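Local coordinates for protein polymerase cofactor (Reston ebolavirus, PDB 4LG2) that binds double-stranded RNA along its backbone, which serves interferon antagonism, and is named as a cofactor of the viral polymerase, at residues R104-I109 / F134-G139. Residues are numbered along the deposited sequence; the frame is centred on the assembly and turned at random.
Sequences RSRGDI and FKMQDG
Phe134 lies face-on to Ile109. CG1 of Ile109 sits over the middle of the ring, 4.2 Å from its centroid and 5° off the normal, a CH-pi contact. CD1, the end of the same branch, lies 4.0 Å from Phe134 CD2. The other branch, CG2, lies 4.1 Å from Phe134 CE2. Both CG1 and CD1 can bear on the ring because CG1 stands anti to the carbonyl carbon of Ile109 (chi1 -49°), with the chain extended beyond it. Leu117 of strand 117-118 touches both side chains and extends this apolar patch.

At Lys135 the backbone pairs with Ile101 and Ile103 of the parallel strand 100-103, which leads into the 104-109 loop.

Met136 has a chain bent at chi2 and chi3. The bends carry its methyl CE to the start of the short 3-10 turn 106-108, beside the backbone of Arg106 and 3.5 Å from Arg106 CB. The extended Arg106 chain runs on to a second subunit, where it packs on Leu61 and its NH2 makes a weak hydrogen bond to Asn59 O of that subunit. An ST turn, Gly107 N to Ser105 OG at 2.7 Å, shapes the loop where the methyl rests.

Gln137 begins the bend of the type I turn from Met136 to Gly139, which joins strands 130-136 and 141-145 as a hairpin. Its CG and amide carbon lie beside the carbonyl of Arg104, with CD 3.6 Å from Arg104 O.

The contact is thus buried and apolar at Phe134 and Met136. It is exposed at Gln137, where the amide makes no hydrogen bond across the segments. Between the segments the contact rests on shape and van der Waals packing, while hydrogen bonds within each segment set the turns.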
ATOM      1  N   ARG A 104      15.855  -0.289  -0.378  1.00 30.30           N
ATOM      2  CA  ARG A 104      17.087  -0.885  -0.869  1.00 34.60           C
ATOM      3  C   ARG A 104      16.798  -1.666  -2.129  1.00 35.53           C
ATOM      4  O   ARG A 104      17.405  -1.428  -3.178  1.00 37.86           O
ATOM      5  CB  ARG A 104      17.719  -1.794   0.192  1.00 39.26           C
ATOM      6  CG  ARG A 104      18.133  -1.109   1.506  1.00 43.50           C
ATOM      7  CD  ARG A 104      18.555  -2.121   2.583  1.00 48.20           C
ATOM      8  NE  ARG A 104      19.488  -1.550   3.557  1.00 53.88           N
ATOM      9  CZ  ARG A 104      19.165  -0.720   4.550  1.00 56.73           C
ATOM     10  NH1 ARG A 104      17.911  -0.322   4.726  1.00 56.30           N
ATOM     11  NH2 ARG A 104      20.113  -0.269   5.370  1.00 57.52           N
ATOM     12  N   SER A 105      15.890  -2.626  -2.020  1.00 33.33           N
ATOM     13  CA  SER A 105      15.468  -3.361  -3.197  1.00 33.25           C
ATOM     14  C   SER A 105      13.962  -3.222  -3.379  1.00 35.13           C
ATOM     15  O   SER A 105      13.249  -2.858  -2.445  1.00 37.11           O
ATOM     16  CB  SER A 105      15.861  -4.826  -3.090  1.00 34.86           C
ATOM     17  OG  SER A 105      14.795  -5.682  -3.435  1.00 37.93           O
ATOM     18  N   ARG A 106      13.491  -3.520  -4.585  1.00 32.98           N
ATOM     19  CA  ARG A 106      12.069  -3.514  -4.925  1.00 29.36           C
ATOM     20  C   ARG A 106      11.351  -4.638  -4.186  1.00 29.30           C
ATOM     21  O   ARG A 106      10.116  -4.650  -4.096  1.00 31.72           O
ATOM     22  CB  ARG A 106      11.925  -3.626  -6.443  1.00 28.10           C
ATOM     23  CG  ARG A 106      10.552  -3.477  -7.056  1.00 29.41           C
ATOM     24  CD  ARG A 106      10.679  -3.926  -8.497  1.00 34.90           C
ATOM     25  NE  ARG A 106       9.498  -3.672  -9.312  1.00 43.36           N
ATOM     26  CZ  ARG A 106       9.508  -2.891 -10.387  1.00 47.19           C
ATOM     27  NH1 ARG A 106      10.640  -2.303 -10.748  1.00 45.97           N
ATOM     28  NH2 ARG A 106       8.400  -2.705 -11.099  1.00 48.76           N
ATOM     29  N   GLY A 107      12.123  -5.584  -3.654  1.00 27.26           N
ATOM     30  CA  GLY A 107      11.536  -6.684  -2.921  1.00 26.84           C
ATOM     31  C   GLY A 107      11.114  -6.308  -1.513  1.00 27.03           C
ATOM     32  O   GLY A 107      10.543  -7.123  -0.803  1.00 25.93           O
ATOM     33  N   ASP A 108      11.343  -5.054  -1.135  1.00 28.90           N
ATOM     34  CA  ASP A 108      10.919  -4.528   0.158  1.00 27.40           C
ATOM     35  C   ASP A 108       9.481  -4.065   0.043  1.00 25.98           C
ATOM     36  O   ASP A 108       8.830  -3.764   1.041  1.00 28.77           O
ATOM     37  CB  ASP A 108      11.789  -3.351   0.581  1.00 30.38           C
ATOM     38  CG  ASP A 108      13.201  -3.760   0.934  1.00 33.42           C
ATOM     39  OD1 ASP A 108      13.453  -4.965   1.124  1.00 33.82           O
ATOM     40  OD2 ASP A 108      14.067  -2.867   1.004  1.00 36.57           O
ATOM     41  N   ILE A 109       9.019  -3.914  -1.193  1.00 23.89           N
ATOM     42  CA  ILE A 109       7.631  -3.572  -1.445  1.00 23.57           C
ATOM     43  C   ILE A 109       6.801  -4.847  -1.359  1.00 24.85           C
ATOM     44  O   ILE A 109       7.144  -5.850  -1.990  1.00 26.80           O
ATOM     45  CB  ILE A 109       7.451  -2.958  -2.848  1.00 23.78           C
ATOM     46  CG1 ILE A 109       8.470  -1.848  -3.092  1.00 26.46           C
ATOM     47  CG2 ILE A 109       6.022  -2.451  -3.039  1.00 25.28           C
ATOM     48  CD1 ILE A 109       8.552  -1.392  -4.535  1.00 27.97           C
ATOM     49  N   PHE A 134       8.328   5.206  -4.572  1.00 24.62           N
ATOM     50  CA  PHE A 134       9.404   4.340  -4.123  1.00 23.19           C
ATOM     51  C   PHE A 134      10.713   4.624  -4.844  1.00 28.66           C
ATOM     52  O   PHE A 134      10.830   4.415  -6.054  1.00 29.27           O
ATOM     53  CB  PHE A 134       9.003   2.883  -4.295  1.00 23.99           C
ATOM     54  CG  PHE A 134       8.017   2.416  -3.268  1.00 24.82           C
ATOM     55  CD1 PHE A 134       8.360   2.402  -1.928  1.00 25.90           C
ATOM     56  CD2 PHE A 134       6.755   2.011  -3.632  1.00 22.69           C
ATOM     57  CE1 PHE A 134       7.479   1.992  -0.983  1.00 23.87           C
ATOM     58  CE2 PHE A 134       5.865   1.598  -2.686  1.00 23.73           C
ATOM     59  CZ  PHE A 134       6.227   1.584  -1.355  1.00 23.51           C
ATOM     60  N   LYS A 135      11.690   5.122  -4.095  1.00 32.75           N
ATOM     61  CA  LYS A 135      12.995   5.447  -4.650  1.00 35.88           C
ATOM     62  C   LYS A 135      13.949   4.303  -4.317  1.00 37.39           C
ATOM     63  O   LYS A 135      14.216   4.020  -3.149  1.00 38.18           O
ATOM     64  CB  LYS A 135      13.501   6.785  -4.082  1.00 39.80           C
ATOM     65  CG  LYS A 135      14.892   7.246  -4.581  1.00 43.68           C
ATOM     66  CD  LYS A 135      15.090   7.000  -6.079  1.00 45.88           C
ATOM     67  CE  LYS A 135      16.484   7.406  -6.579  1.00 45.63           C
ATOM     68  NZ  LYS A 135      16.433   7.746  -8.048  1.00 47.61           N
ATOM     69  N   MET A 136      14.441   3.633  -5.354  1.00 38.26           N
ATOM     70  CA  MET A 136      15.353   2.511  -5.195  1.00 41.77           C
ATOM     71  C   MET A 136      16.790   3.009  -5.271  1.00 46.74           C
ATOM     72  O   MET A 136      17.075   4.007  -5.935  1.00 49.40           O
ATOM     73  CB  MET A 136      15.117   1.505  -6.299  1.00 43.65           C
ATOM     74  CG  MET A 136      13.743   1.633  -6.920  1.00 46.53           C
ATOM     75  SD  MET A 136      12.596   0.482  -6.170  1.00 49.95           S
ATOM     76  CE  MET A 136      13.829  -0.781  -5.870  1.00 49.64           C
ATOM     77  N   GLN A 137      17.706   2.293  -4.633  1.00 46.13           N
ATOM     78  CA  GLN A 137      19.081   2.756  -4.556  1.00 42.64           C
ATOM     79  C   GLN A 137      19.799   2.612  -5.884  1.00 43.11           C
ATOM     80  O   GLN A 137      20.860   3.199  -6.085  1.00 46.34           O
ATOM     81  CB  GLN A 137      19.834   2.007  -3.463  1.00 41.70           C
ATOM     82  CG  GLN A 137      19.805   0.505  -3.659  1.00 41.74           C
ATOM     83  CD  GLN A 137      20.766  -0.235  -2.739  1.00 40.89           C
ATOM     84  OE1 GLN A 137      21.124   0.256  -1.665  1.00 39.89           O
ATOM     85  NE2 GLN A 137      21.176  -1.431  -3.149  1.00 40.40           N
ATOM     86  N   ASP A 138      19.193   1.873  -6.805  1.00 41.16           N
ATOM     87  CA  ASP A 138      19.763   1.724  -8.137  1.00 41.88           C
ATOM     88  C   ASP A 138      19.322   2.824  -9.094  1.00 43.55           C
ATOM     89  O   ASP A 138      19.598   2.755 -10.285  1.00 46.60           O
ATOM     90  CB  ASP A 138      19.513   0.315  -8.688  1.00 40.59           C
ATOM     91  CG  ASP A 138      18.046  -0.044  -8.746  1.00 43.71           C
ATOM     92  OD1 ASP A 138      17.191   0.865  -8.680  1.00 43.25           O
ATOM     93  OD2 ASP A 138      17.750  -1.254  -8.841  1.00 44.41           O
ATOM     94  N   GLY A 139      18.610   3.819  -8.570  1.00 42.30           N
ATOM     95  CA  GLY A 139      18.206   4.964  -9.372  1.00 41.68           C
ATOM     96  C   GLY A 139      16.739   4.996  -9.735  1.00 43.35           C
ATOM     97  O   GLY A 139      16.137   6.062  -9.847  1.00 44.98           O
TER